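Local coordinates for protein homoserine dehydrogenase (Thermoplasma acidophilum, PDB 3ING) that probably catalyses the NADP(H)-dependent interconversion of L-aspartate semialdehyde and L-homoserine, a shared step of threonine and methionine biosynthesis, at residues 175-180 and 189-194; 18-23 and 52-57; 224-229 and 260-265. One frame throughout, in Å; residues are numbered along the deposited sequence. Where two conformers were deposited one is given.

How the contacts relate
From the N terminus, contact 2 comes first. It joins helix 14-29 to helix 54-64 and closes a loop that holds strands 34-41 and 46-48, within the nucleotide-binding part. Contact 1 follows. It closes a short antiparallel helical hairpin between helices 173-183 and 188-198. Contact 3 comes last and sets the end of helix 212-226 against strand 261-270, with strand 249-258 in the loop between. The three follow in series, with no nesting or crossing. Contacts 1 and 3 both involve helices that pack on the antiparallel sheet, yet their centres lie about 30 Å apart. Contacts 2 and 3 sit on opposite sides of the chain's centre.

Contact 1. Residues 175-180 and 189-194; sequences INYVIR and RDVVDD. With EDO (1,2-ethanediol), chain E; EDO (1,2-ethanediol), chain F.
O1 of a 1,2-ethanediol on helix 188-198 receives a nearly straight hydrogen bond from Arg-189 NE, 2.9 Å long with an N-H...acceptor angle of 170°. The diol oxygen lies in the guanidinium plane, at its edge. Asp-190 OD1 also meets it, but at a separation too short to be trusted. The diol probably comes from the crystallisation liquor.

The helix contact itself is apolar, and Tyr-177 and Val-191 carry most of it. With CG of Tyr-177 anti to the backbone N (chi1 -170°), the ring reaches over to the other helix. Tyr-177 CD2 comes 3.5 Å from Val-191 CG1. Val-191 was built in two conformers, so this fit holds for the one given. Val-191 CG1 also lies 3.6 Å from Val-178 CA and 3.9 Å from Val-178 CG2. Further out, Asp-194 CB sits at the edge of the tyrosine ring, near its plane, 3.5 Å from Tyr-177 OH. The carboxylate plane of Asp-194 is turned steeply from the ring. The carboxylate itself makes a salt bridge to Arg-186, and the ring has a cation-pi partner in Lys-198.

Replacing this tyrosine by an alanine would probably open a gap beside Val-191 CG1 and leave Lys-198 without its aromatic partner.

The local axes approach to 9.6 Å at 142°, the sense of an antiparallel helical hairpin. Helix 173-183 is the inner member. Ile-175, Asn-176 and Ile-179 on it touch strand 249-258 of the antiparallel sheet, while helix 188-198 packs against it through Val-191.

Contact 2. Residues 18-23 and 52-57; sequences NVLRII and LDISSI
Leu-20 and Ile-54 bring together two helices of the Rossmann-type nucleotide-binding domain. Helix 14-29 follows the glycine-rich turn and forms the beta-alpha-beta crossover between strands 4-10 and 34-41. Helix 54-64 lies beside it on the same face of the sheet.

Across the contact the interaction is apolar and buried. Ile-54 CG2 rests 3.9 Å from Leu-20 CB and 3.7 Å from Leu-20 O. This methyl is anti to the backbone N of Ile-54, while the CG1 branch runs beside that N (chi1 -64°). The isoleucine therefore offers a different branch to each neighbour: CG2 goes to Leu-20, and Ile-54 CD1 meets Ile-23 CG2 at 3.7 Å. The Ile-23 and Ile-54 side chains lie nearly perpendicular. One turn on, Ile-57 CG2 approaches Leu-20 CD1 at 4.0 Å, again nearly square-on. Val-37 of strand 34-41 touches both Leu-20 and Ile-54, so the sheet forms the floor of this cluster. Ile-22, on another side of helix 14-29, packs on Pro-161 of the second subunit.

The polar bonds stay within each segment or lie beyond it. Arg-21 forms a salt bridge to Glu-62, a second tie between the two helices. Arg-21 NH1 also donates to Asn-18 OD1 over 2.9 Å, from above the amide carbonyl plane. Asp-53 is the N-cap of helix 54-64. Asp-53 OD1 accepts a hydrogen bond from Ser-56 N, 3.1 Å long, and the amide comes from above the carboxylate plane.

Contact 3. Residues 224-229 and 260-265; sequences HIFGTE and RRPVAV. With EDO (1,2-ethanediol), chain I.
Pro-262 overlaps the base of the Phe-226 side chain, with Pro-262 CG lying 3.7 Å from Phe-226 CB. Pro-262 CB sits a little further along, 4.1 Å from Phe-226 CG, and meets the ring obliquely. The two side chains run alongside each other, pointing opposite ways. Thr-228 adds a second touch from the same segment: Thr-228 CG2 is 3.8 Å from Pro-262 CG. The proline ring thus rests against both residues, with CG as the shared point. OG1 of Thr-228 lies between the backbone N and the carbonyl carbon (chi1 47°), which leaves CG2 anti to that carbon and against Pro-262. The hydroxyl is hydrogen-bonded to Asn-223 OD1, within its own part of the chain.

This is the meeting of a helix end with a sheet strand, in the part of the protein built on the antiparallel sheet. Helix 212-226 lies against that sheet. Strand 261-270 forms a hairpin with strand 249-258, where Val-263 pairs with Tyr-256 through the backbone. Ala-264 pairs in the same way with Glu-236. Phe-226 also touches Val-255 and Val-257 of strand 249-258.

Gly-227, with positive phi (74°), ends the helix and turns the chain so that Thr-228 can come back to Pro-262. Ile-225 CG2 lies over one face of the Phe-226 ring, 3.7 Å above its plane, near the centre. Ile-225 O accepts a 2.9 Å hydrogen bond from O2 of a 1,2-ethanediol, and the diol is also hydrogen-bonded to Val-164 O.

Contact 1. Residues 175-180 and 189-194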
ATOM      1  N   ILE A 175      14.285 -19.588   2.685  1.00 22.22           N
ATOM      2  CA  ILE A 175      14.279 -20.646   1.643  1.00 21.89           C
ATOM      3  C   ILE A 175      14.701 -20.061   0.305  1.00 21.30           C
ATOM      4  O   ILE A 175      15.441 -20.672  -0.451  1.00 21.19           O
ATOM      5  CB  ILE A 175      12.906 -21.391   1.564  1.00 25.96           C
ATOM      6  CG1 ILE A 175      13.008 -22.640   0.667  1.00 25.55           C
ATOM      7  CG2 ILE A 175      11.769 -20.435   1.172  1.00 24.13           C
ATOM      8  CD1 ILE A 175      11.913 -23.699   0.888  1.00 25.68           C
ATOM      9  N   ASN A 176      14.284 -18.837   0.021  1.00 22.55           N
ATOM     10  CA  ASN A 176      14.628 -18.229  -1.242  1.00 19.88           C
ATOM     11  C   ASN A 176      16.107 -17.821  -1.318  1.00 20.13           C
ATOM     12  O   ASN A 176      16.781 -18.010  -2.322  1.00 20.01           O
ATOM     13  CB  ASN A 176      13.677 -17.072  -1.538  1.00 21.86           C
ATOM     14  CG  ASN A 176      12.486 -17.520  -2.338  1.00 24.54           C
ATOM     15  OD1 ASN A 176      12.626 -17.847  -3.525  1.00 25.79           O
ATOM     16  ND2 ASN A 176      11.303 -17.590  -1.690  1.00 24.35           N
ATOM     17  N   TYR A 177      16.605 -17.295  -0.211  1.00 21.90           N
ATOM     18  CA  TYR A 177      17.989 -16.896  -0.066  1.00 22.92           C
ATOM     19  C   TYR A 177      18.847 -18.119  -0.236  1.00 22.12           C
ATOM     20  O   TYR A 177      19.901 -18.099  -0.933  1.00 22.02           O
ATOM     21  CB  TYR A 177      18.150 -16.298   1.337  1.00 24.32           C
ATOM     22  CG  TYR A 177      19.445 -15.601   1.637  1.00 28.52           C
ATOM     23  CD1 TYR A 177      19.748 -14.396   1.041  1.00 29.55           C
ATOM     24  CD2 TYR A 177      20.340 -16.110   2.572  1.00 27.92           C
ATOM     25  CE1 TYR A 177      20.931 -13.725   1.328  1.00 32.19           C
ATOM     26  CE2 TYR A 177      21.517 -15.451   2.863  1.00 34.18           C
ATOM     27  CZ  TYR A 177      21.801 -14.250   2.238  1.00 31.90           C
ATOM     28  OH  TYR A 177      22.933 -13.521   2.519  1.00 33.99           O
ATOM     29  N   VAL A 178      18.414 -19.213   0.393  1.00 21.22           N
ATOM     30  CA  VAL A 178      19.161 -20.500   0.302  1.00 21.61           C
ATOM     31  C   VAL A 178      19.223 -21.002  -1.121  1.00 20.10           C
ATOM     32  O   VAL A 178      20.273 -21.323  -1.622  1.00 22.05           O
ATOM     33  CB  VAL A 178      18.544 -21.607   1.206  1.00 22.30           C
ATOM     34  CG1 VAL A 178      19.017 -22.987   0.790  1.00 20.02           C
ATOM     35  CG2 VAL A 178      18.885 -21.328   2.690  1.00 23.25           C
ATOM     36  N   ILE A 179      18.083 -21.085  -1.783  1.00 21.06           N
ATOM     37  CA  ILE A 179      18.028 -21.543  -3.180  1.00 23.33           C
ATOM     38  C   ILE A 179      18.905 -20.662  -4.067  1.00 23.98           C
ATOM     39  O   ILE A 179      19.713 -21.147  -4.843  1.00 26.55           O
ATOM     40  CB  ILE A 179      16.538 -21.520  -3.682  1.00 25.07           C
ATOM     41  CG1 ILE A 179      15.721 -22.625  -2.999  1.00 27.90           C
ATOM     42  CG2 ILE A 179      16.450 -21.677  -5.189  1.00 29.74           C
ATOM     43  CD1 ILE A 179      14.215 -22.503  -3.242  1.00 24.39           C
ATOM     44  N   ARG A 180      18.763 -19.345  -3.941  1.00 25.42           N
ATOM     45  CA  ARG A 180      19.541 -18.447  -4.811  1.00 25.59           C
ATOM     46  C   ARG A 180      21.054 -18.541  -4.602  1.00 27.10           C
ATOM     47  O   ARG A 180      21.839 -18.495  -5.555  1.00 28.75           O
ATOM     48  CB  ARG A 180      19.060 -17.018  -4.636  1.00 24.52           C
ATOM     49  CG  ARG A 180      17.638 -16.857  -5.125  1.00 28.16           C
ATOM     50  CD  ARG A 180      17.147 -15.450  -4.992  1.00 29.52           C
ATOM     51  NE  ARG A 180      17.869 -14.536  -5.865  1.00 35.92           N
ATOM     52  CZ  ARG A 180      17.528 -13.268  -6.086  1.00 33.96           C
ATOM     53  NH1 ARG A 180      16.469 -12.737  -5.513  1.00 37.07           N
ATOM     54  NH2 ARG A 180      18.250 -12.543  -6.908  1.00 38.46           N
ATOM     55  N   ARG A 189      25.586 -24.550   4.899  1.00 15.73           N
ATOM     56  CA  ARG A 189      26.064 -23.964   6.130  1.00 17.82           C
ATOM     57  C   ARG A 189      26.368 -22.490   5.927  1.00 19.14           C
ATOM     58  O   ARG A 189      25.938 -21.659   6.698  1.00 21.76           O
ATOM     59  CB  ARG A 189      27.309 -24.669   6.608  1.00 16.04           C
ATOM     60  CG  ARG A 189      27.668 -24.331   8.073  1.00 16.78           C
ATOM     61  CD  ARG A 189      28.902 -25.026   8.495  1.00 25.03           C
ATOM     62  NE  ARG A 189      30.046 -24.387   7.878  1.00 18.41           N
ATOM     63  CZ  ARG A 189      31.242 -24.915   7.713  1.00 18.37           C
ATOM     64  NH1 ARG A 189      31.530 -26.151   8.051  1.00 17.57           N
ATOM     65  NH2 ARG A 189      32.184 -24.173   7.179  1.00 22.38           N
ATOM     66  N   ASP A 190      27.092 -22.157   4.870  1.00 19.61           N
ATOM     67  CA  ASP A 190      27.456 -20.759   4.668  1.00 20.14           C
ATOM     68  C   ASP A 190      26.256 -19.833   4.496  1.00 20.64           C
ATOM     69  O   ASP A 190      26.217 -18.704   5.058  1.00 22.37           O
ATOM     70  CB  ASP A 190      28.334 -20.632   3.451  1.00 21.30           C
ATOM     71  CG  ASP A 190      29.746 -21.136   3.688  1.00 32.03           C
ATOM     72  OD1 ASP A 190      30.085 -21.579   4.816  1.00 31.57           O
ATOM     73  OD2 ASP A 190      30.505 -21.118   2.697  1.00 28.68           O
ATOM     74  N   VAL A 191      25.277 -20.293   3.730  0.70 20.84           N
ATOM     75  CA  VAL A 191      24.105 -19.507   3.474  0.70 20.15           C
ATOM     76  C   VAL A 191      23.287 -19.388   4.758  0.70 22.35           C
ATOM     77  O   VAL A 191      22.891 -18.280   5.151  0.70 21.95           O
ATOM     78  CB  VAL A 191      23.211 -20.098   2.350  0.70 22.74           C
ATOM     79  CG1 VAL A 191      22.036 -19.105   2.038  0.70 21.74           C
ATOM     80  CG2 VAL A 191      24.029 -20.409   1.081  0.70 22.70           C
ATOM     81  N   VAL A 192      23.058 -20.514   5.436  1.00 18.40           N
ATOM     82  CA  VAL A 192      22.312 -20.466   6.717  1.00 21.40           C
ATOM     83  C   VAL A 192      22.995 -19.490   7.702  1.00 23.57           C
ATOM     84  O   VAL A 192      22.317 -18.712   8.402  1.00 23.94           O
ATOM     85  CB  VAL A 192      22.158 -21.878   7.372  1.00 22.45           C
ATOM     86  CG1 VAL A 192      21.748 -21.775   8.836  1.00 22.76           C
ATOM     87  CG2 VAL A 192      21.153 -22.753   6.539  1.00 21.81           C
ATOM     88  N   ASP A 193      24.331 -19.487   7.711  1.00 24.32           N
ATOM     89  CA  ASP A 193      25.108 -18.586   8.585  1.00 23.54           C
ATOM     90  C   ASP A 193      24.765 -17.132   8.209  1.00 22.38           C
ATOM     91  O   ASP A 193      24.460 -16.318   9.075  1.00 21.25           O
ATOM     92  CB  ASP A 193      26.593 -18.885   8.412  1.00 22.35           C
ATOM     93  CG  ASP A 193      27.524 -17.960   9.236  1.00 26.85           C
ATOM     94  OD1 ASP A 193      27.209 -17.606  10.362  1.00 34.10           O
ATOM     95  OD2 ASP A 193      28.619 -17.639   8.750  1.00 43.14           O
ATOM     96  N   ASP A 194      24.775 -16.818   6.916  1.00 18.25           N
ATOM     97  CA  ASP A 194      24.396 -15.493   6.482  1.00 20.07           C
ATOM     98  C   ASP A 194      22.955 -15.143   6.825  1.00 20.42           C
ATOM     99  O   ASP A 194      22.696 -14.015   7.197  1.00 22.81           O
ATOM    100  CB  ASP A 194      24.577 -15.311   4.987  1.00 21.40           C
ATOM    101  CG  ASP A 194      26.031 -15.178   4.588  1.00 26.60           C
ATOM    102  OD1 ASP A 194      26.841 -14.783   5.446  1.00 33.73           O
ATOM    103  OD2 ASP A 194      26.334 -15.476   3.423  1.00 30.18           O
TER
HETATM  104  C1  EDO E 328      29.846 -20.278   7.810  1.00 41.62           C
HETATM  105  O1  EDO E 328      29.736 -21.570   7.208  1.00 29.66           O
HETATM  106  C2  EDO E 328      31.312 -19.956   8.105  1.00 47.61           C
HETATM  107  O2  EDO E 328      31.945 -21.054   8.773  1.00 51.50           O
HETATM  108  C1  EDO F 329      14.709 -13.534  -2.280  1.00 65.40           C
HETATM  109  O1  EDO F 329      15.267 -12.486  -3.087  1.00 68.42           O
HETATM  110  C2  EDO F 329      15.663 -13.950  -1.157  1.00 65.03           C
HETATM  111  O2  EDO F 329      15.346 -13.237   0.049  1.00 64.13           O

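Contact 2. Residues 18-23 and 52-57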
ATOM      1  N   ASN A  18      13.624  -4.916  18.046  1.00 20.98           N
ATOM      2  CA  ASN A  18      13.473  -3.826  17.073  1.00 21.11           C
ATOM      3  C   ASN A  18      12.128  -3.128  17.194  1.00 21.54           C
ATOM      4  O   ASN A  18      11.988  -1.952  16.860  1.00 20.98           O
ATOM      5  CB  ASN A  18      13.684  -4.338  15.632  1.00 20.76           C
ATOM      6  CG  ASN A  18      15.154  -4.430  15.257  1.00 22.14           C
ATOM      7  OD1 ASN A  18      15.908  -3.522  15.557  1.00 21.60           O
ATOM      8  ND2 ASN A  18      15.557  -5.538  14.625  1.00 19.73           N
ATOM      9  N   VAL A  19      11.119  -3.864  17.642  1.00 20.92           N
ATOM     10  CA  VAL A  19       9.828  -3.241  17.889  1.00 20.10           C
ATOM     11  C   VAL A  19       9.963  -2.183  19.007  1.00 21.69           C
ATOM     12  O   VAL A  19       9.503  -1.037  18.873  1.00 18.93           O
ATOM     13  CB  VAL A  19       8.721  -4.285  18.205  1.00 22.15           C
ATOM     14  CG1 VAL A  19       7.536  -3.610  18.854  1.00 21.04           C
ATOM     15  CG2 VAL A  19       8.272  -5.063  16.901  1.00 15.85           C
ATOM     16  N   LEU A  20      10.682  -2.541  20.065  1.00 19.28           N
ATOM     17  CA  LEU A  20      10.962  -1.599  21.131  1.00 20.93           C
ATOM     18  C   LEU A  20      11.797  -0.421  20.617  1.00 19.82           C
ATOM     19  O   LEU A  20      11.541   0.721  20.955  1.00 20.25           O
ATOM     20  CB  LEU A  20      11.713  -2.305  22.275  1.00 19.07           C
ATOM     21  CG  LEU A  20      10.949  -3.319  23.126  1.00 21.88           C
ATOM     22  CD1 LEU A  20      11.804  -3.835  24.282  1.00 22.79           C
ATOM     23  CD2 LEU A  20       9.657  -2.710  23.655  1.00 18.11           C
ATOM     24  N   ARG A  21      12.798  -0.695  19.795  1.00 18.84           N
ATOM     25  CA  ARG A  21      13.633   0.392  19.274  1.00 17.07           C
ATOM     26  C   ARG A  21      12.797   1.385  18.491  1.00 19.89           C
ATOM     27  O   ARG A  21      12.925   2.605  18.694  1.00 23.76           O
ATOM     28  CB  ARG A  21      14.750  -0.145  18.377  1.00 19.07           C
ATOM     29  CG  ARG A  21      15.882  -0.884  19.118  1.00 21.95           C
ATOM     30  CD  ARG A  21      17.021  -1.343  18.195  1.00 19.56           C
ATOM     31  NE  ARG A  21      17.997  -2.144  18.937  1.00 19.78           N
ATOM     32  CZ  ARG A  21      18.190  -3.453  18.814  1.00 25.92           C
ATOM     33  NH1 ARG A  21      17.510  -4.180  17.943  1.00 26.81           N
ATOM     34  NH2 ARG A  21      19.123  -4.035  19.544  1.00 24.91           N
ATOM     35  N   ILE A  22      11.928   0.877  17.616  1.00 20.77           N
ATOM     36  CA  ILE A  22      11.072   1.739  16.789  1.00 20.02           C
ATOM     37  C   ILE A  22      10.103   2.532  17.638  1.00 24.60           C
ATOM     38  O   ILE A  22       9.949   3.729  17.440  1.00 22.50           O
ATOM     39  CB  ILE A  22      10.348   0.932  15.677  1.00 23.06           C
ATOM     40  CG1 ILE A  22      11.402   0.449  14.668  1.00 18.80           C
ATOM     41  CG2 ILE A  22       9.279   1.787  14.939  1.00 22.78           C
ATOM     42  CD1 ILE A  22      10.924  -0.498  13.591  1.00 19.95           C
ATOM     43  N   ILE A  23       9.503   1.891  18.633  1.00 21.78           N
ATOM     44  CA  ILE A  23       8.594   2.577  19.543  1.00 22.97           C
ATOM     45  C   ILE A  23       9.326   3.673  20.301  1.00 23.65           C
ATOM     46  O   ILE A  23       8.835   4.799  20.438  1.00 25.53           O
ATOM     47  CB  ILE A  23       7.907   1.590  20.552  1.00 20.42           C
ATOM     48  CG1 ILE A  23       6.950   0.667  19.799  1.00 22.88           C
ATOM     49  CG2 ILE A  23       7.230   2.407  21.740  1.00 24.72           C
ATOM     50  CD1 ILE A  23       6.339  -0.497  20.613  1.00 20.98           C
ATOM     51  N   LEU A  52       7.343   1.940  32.212  1.00 34.52           N
ATOM     52  CA  LEU A  52       8.491   1.076  31.917  1.00 30.24           C
ATOM     53  C   LEU A  52       9.456   1.880  31.051  1.00 28.25           C
ATOM     54  O   LEU A  52       9.034   2.570  30.095  1.00 30.49           O
ATOM     55  CB  LEU A  52       8.091  -0.207  31.172  1.00 23.72           C
ATOM     56  CG  LEU A  52       7.431  -1.407  31.894  1.00 26.38           C
ATOM     57  CD1 LEU A  52       7.276  -2.628  30.975  1.00 24.56           C
ATOM     58  CD2 LEU A  52       8.207  -1.825  33.110  1.00 19.04           C
ATOM     59  N   ASP A  53      10.749   1.741  31.333  1.00 23.52           N
ATOM     60  CA  ASP A  53      11.776   2.498  30.618  1.00 16.98           C
ATOM     61  C   ASP A  53      12.340   1.656  29.482  1.00 20.48           C
ATOM     62  O   ASP A  53      13.231   0.823  29.674  1.00 18.47           O
ATOM     63  CB  ASP A  53      12.830   2.935  31.618  1.00 17.02           C
ATOM     64  CG  ASP A  53      13.933   3.755  30.988  1.00 17.33           C
ATOM     65  OD1 ASP A  53      14.132   3.720  29.761  1.00 14.54           O
ATOM     66  OD2 ASP A  53      14.647   4.406  31.747  1.00 17.99           O
ATOM     67  N   ILE A  54      11.843   1.921  28.268  1.00 17.24           N
ATOM     68  CA  ILE A  54      12.127   1.086  27.111  1.00 18.05           C
ATOM     69  C   ILE A  54      13.590   1.058  26.742  1.00 17.51           C
ATOM     70  O   ILE A  54      14.129  -0.009  26.481  1.00 18.10           O
ATOM     71  CB  ILE A  54      11.287   1.534  25.852  1.00 19.57           C
ATOM     72  CG1 ILE A  54       9.784   1.357  26.101  1.00 27.60           C
ATOM     73  CG2 ILE A  54      11.702   0.766  24.640  1.00 27.00           C
ATOM     74  CD1 ILE A  54       8.882   2.128  25.056  1.00 26.13           C
ATOM     75  N   SER A  55      14.244   2.212  26.705  1.00 18.64           N
ATOM     76  CA  SER A  55      15.660   2.214  26.326  1.00 22.49           C
ATOM     77  C   SER A  55      16.465   1.458  27.361  1.00 18.96           C
ATOM     78  O   SER A  55      17.437   0.812  27.027  1.00 21.35           O
ATOM     79  CB  SER A  55      16.198   3.632  26.126  1.00 22.31           C
ATOM     80  OG  SER A  55      16.069   4.348  27.297  1.00 27.75           O
ATOM     81  N   SER A  56      16.053   1.526  28.618  1.00 18.91           N
ATOM     82  CA  SER A  56      16.731   0.770  29.637  1.00 20.18           C
ATOM     83  C   SER A  56      16.529  -0.733  29.437  1.00 20.78           C
ATOM     84  O   SER A  56      17.449  -1.525  29.624  1.00 20.11           O
ATOM     85  CB  SER A  56      16.262   1.180  31.010  1.00 22.39           C
ATOM     86  OG  SER A  56      17.211   0.763  31.925  1.00 20.63           O
ATOM     87  N   ILE A  57      15.333  -1.134  29.039  1.00 19.46           N
ATOM     88  CA  ILE A  57      15.061  -2.538  28.766  1.00 18.55           C
ATOM     89  C   ILE A  57      15.852  -3.007  27.548  1.00 19.95           C
ATOM     90  O   ILE A  57      16.394  -4.108  27.539  1.00 16.92           O
ATOM     91  CB  ILE A  57      13.552  -2.791  28.566  1.00 19.07           C
ATOM     92  CG1 ILE A  57      12.830  -2.626  29.926  1.00 23.79           C
ATOM     93  CG2 ILE A  57      13.322  -4.162  27.959  1.00 20.42           C
ATOM     94  CD1 ILE A  57      11.326  -2.539  29.844  1.00 24.09           C
TER

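Contact 3. Residues 224-229 and 260-265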
ATOM      1  N   HIS A 224      -7.237 -14.838   4.400  1.00 20.40           N
ATOM      2  CA  HIS A 224      -7.469 -13.411   4.292  1.00 20.60           C
ATOM      3  C   HIS A 224      -8.184 -12.995   2.981  1.00 22.64           C
ATOM      4  O   HIS A 224      -9.152 -12.288   3.010  1.00 21.86           O
ATOM      5  CB  HIS A 224      -6.166 -12.635   4.326  1.00 20.89           C
ATOM      6  CG  HIS A 224      -6.373 -11.160   4.337  1.00 24.59           C
ATOM      7  ND1 HIS A 224      -6.331 -10.417   5.498  1.00 25.82           N
ATOM      8  CD2 HIS A 224      -6.669 -10.285   3.348  1.00 29.02           C
ATOM      9  CE1 HIS A 224      -6.571  -9.148   5.220  1.00 32.54           C
ATOM     10  NE2 HIS A 224      -6.792  -9.042   3.928  1.00 23.53           N
ATOM     11  N   ILE A 225      -7.665 -13.414   1.838  1.00 20.84           N
ATOM     12  CA  ILE A 225      -8.159 -12.939   0.575  1.00 20.85           C
ATOM     13  C   ILE A 225      -9.478 -13.592   0.233  1.00 22.63           C
ATOM     14  O   ILE A 225     -10.403 -12.875  -0.206  1.00 20.80           O
ATOM     15  CB  ILE A 225      -7.162 -13.185  -0.537  1.00 20.36           C
ATOM     16  CG1 ILE A 225      -5.884 -12.384  -0.245  1.00 19.66           C
ATOM     17  CG2 ILE A 225      -7.784 -12.824  -1.906  1.00 22.28           C
ATOM     18  CD1 ILE A 225      -4.683 -12.718  -1.121  1.00 21.04           C
ATOM     19  N   PHE A 226      -9.583 -14.923   0.390  1.00 21.79           N
ATOM     20  CA  PHE A 226     -10.805 -15.602  -0.058  1.00 20.33           C
ATOM     21  C   PHE A 226     -11.796 -15.988   1.025  1.00 21.84           C
ATOM     22  O   PHE A 226     -12.838 -16.561   0.736  1.00 21.93           O
ATOM     23  CB  PHE A 226     -10.423 -16.795  -0.929  1.00 26.43           C
ATOM     24  CG  PHE A 226      -9.740 -16.379  -2.215  1.00 24.45           C
ATOM     25  CD1 PHE A 226     -10.456 -15.739  -3.203  1.00 27.95           C
ATOM     26  CD2 PHE A 226      -8.388 -16.582  -2.399  1.00 23.84           C
ATOM     27  CE1 PHE A 226      -9.838 -15.330  -4.373  1.00 27.12           C
ATOM     28  CE2 PHE A 226      -7.769 -16.180  -3.578  1.00 25.85           C
ATOM     29  CZ  PHE A 226      -8.502 -15.556  -4.554  1.00 25.94           C
ATOM     30  N   GLY A 227     -11.509 -15.641   2.269  1.00 22.77           N
ATOM     31  CA  GLY A 227     -12.478 -15.861   3.323  1.00 23.66           C
ATOM     32  C   GLY A 227     -12.642 -17.300   3.752  1.00 25.77           C
ATOM     33  O   GLY A 227     -13.665 -17.667   4.321  1.00 28.04           O
ATOM     34  N   THR A 228     -11.648 -18.131   3.488  1.00 22.54           N
ATOM     35  CA  THR A 228     -11.687 -19.510   3.889  1.00 20.48           C
ATOM     36  C   THR A 228     -11.112 -19.636   5.298  1.00 21.35           C
ATOM     37  O   THR A 228     -10.628 -18.643   5.875  1.00 19.23           O
ATOM     38  CB  THR A 228     -10.839 -20.334   2.915  1.00 22.12           C
ATOM     39  OG1 THR A 228      -9.591 -19.652   2.728  1.00 22.21           O
ATOM     40  CG2 THR A 228     -11.549 -20.427   1.570  1.00 18.72           C
ATOM     41  N   GLU A 229     -11.175 -20.855   5.850  1.00 20.66           N
ATOM     42  CA  GLU A 229     -10.596 -21.135   7.150  1.00 23.50           C
ATOM     43  C   GLU A 229      -9.712 -22.372   7.017  1.00 24.02           C
ATOM     44  O   GLU A 229      -9.821 -23.307   7.799  1.00 22.61           O
ATOM     45  CB  GLU A 229     -11.695 -21.292   8.211  1.00 21.70           C
ATOM     46  CG  GLU A 229     -12.428 -19.998   8.410  1.00 29.48           C
ATOM     47  CD  GLU A 229     -13.255 -20.009   9.668  1.00 37.52           C
ATOM     48  OE1 GLU A 229     -13.821 -21.079   9.939  1.00 33.33           O
ATOM     49  OE2 GLU A 229     -13.326 -18.968  10.375  1.00 33.46           O
ATOM     50  N   ARG A 260     -13.688 -23.105  -8.850  1.00 45.40           N
ATOM     51  CA  ARG A 260     -14.515 -22.567  -7.764  1.00 43.01           C
ATOM     52  C   ARG A 260     -13.953 -22.755  -6.332  1.00 40.73           C
ATOM     53  O   ARG A 260     -14.561 -22.256  -5.389  1.00 44.33           O
ATOM     54  CB  ARG A 260     -15.928 -23.160  -7.858  1.00 45.31           C
ATOM     55  N   ARG A 261     -12.811 -23.443  -6.178  1.00 34.23           N
ATOM     56  CA  ARG A 261     -12.162 -23.640  -4.884  1.00 31.97           C
ATOM     57  C   ARG A 261     -10.884 -22.814  -4.756  1.00 27.79           C
ATOM     58  O   ARG A 261     -10.049 -22.875  -5.651  1.00 26.80           O
ATOM     59  CB  ARG A 261     -11.801 -25.117  -4.764  1.00 34.99           C
ATOM     60  CG  ARG A 261     -11.089 -25.534  -3.496  1.00 39.73           C
ATOM     61  CD  ARG A 261     -10.981 -27.061  -3.408  1.00 46.65           C
ATOM     62  N   PRO A 262     -10.729 -22.007  -3.672  1.00 26.10           N
ATOM     63  CA  PRO A 262      -9.432 -21.340  -3.472  1.00 24.59           C
ATOM     64  C   PRO A 262      -8.322 -22.329  -3.214  1.00 25.56           C
ATOM     65  O   PRO A 262      -8.531 -23.340  -2.526  1.00 22.09           O
ATOM     66  CB  PRO A 262      -9.660 -20.483  -2.215  1.00 25.43           C
ATOM     67  CG  PRO A 262     -11.118 -20.250  -2.202  1.00 25.92           C
ATOM     68  CD  PRO A 262     -11.683 -21.581  -2.636  1.00 23.99           C
ATOM     69  N   VAL A 263      -7.149 -22.051  -3.777  1.00 25.39           N
ATOM     70  CA  VAL A 263      -5.990 -22.916  -3.606  1.00 25.69           C
ATOM     71  C   VAL A 263      -4.798 -22.098  -3.133  1.00 24.70           C
ATOM     72  O   VAL A 263      -4.653 -20.908  -3.486  1.00 23.35           O
ATOM     73  CB  VAL A 263      -5.618 -23.677  -4.926  1.00 27.68           C
ATOM     74  CG1 VAL A 263      -6.767 -24.582  -5.358  1.00 29.35           C
ATOM     75  CG2 VAL A 263      -5.297 -22.711  -5.991  1.00 33.37           C
ATOM     76  N   ALA A 264      -3.955 -22.743  -2.335  1.00 24.35           N
ATOM     77  CA  ALA A 264      -2.734 -22.124  -1.806  1.00 24.98           C
ATOM     78  C   ALA A 264      -1.598 -23.076  -2.088  1.00 25.07           C
ATOM     79  O   ALA A 264      -1.590 -24.212  -1.612  1.00 22.63           O
ATOM     80  CB  ALA A 264      -2.862 -21.876  -0.324  1.00 26.49           C
ATOM     81  N   VAL A 265      -0.626 -22.624  -2.864  0.50 24.46           N
ATOM     82  CA  VAL A 265       0.487 -23.472  -3.271  0.50 24.77           C
ATOM     83  C   VAL A 265       1.842 -22.758  -3.272  0.50 23.86           C
ATOM     84  O   VAL A 265       1.988 -21.747  -3.957  0.50 24.37           O
ATOM     85  CB  VAL A 265       0.289 -23.967  -4.720  0.50 26.81           C
ATOM     86  CG1 VAL A 265       1.526 -24.732  -5.184  0.50 24.29           C
ATOM     87  CG2 VAL A 265      -0.958 -24.811  -4.854  0.50 19.32           C
TER
HETATM   88  C1  EDO I 332     -11.839 -11.051  -3.014  1.00 42.14           C
HETATM   89  O1  EDO I 332     -11.471 -12.255  -3.741  1.00 41.54           O
HETATM   90  C2  EDO I 332     -10.660 -10.155  -2.612  1.00 40.22           C
HETATM   91  O2  EDO I 332     -10.290 -10.144  -1.184  1.00 45.33           O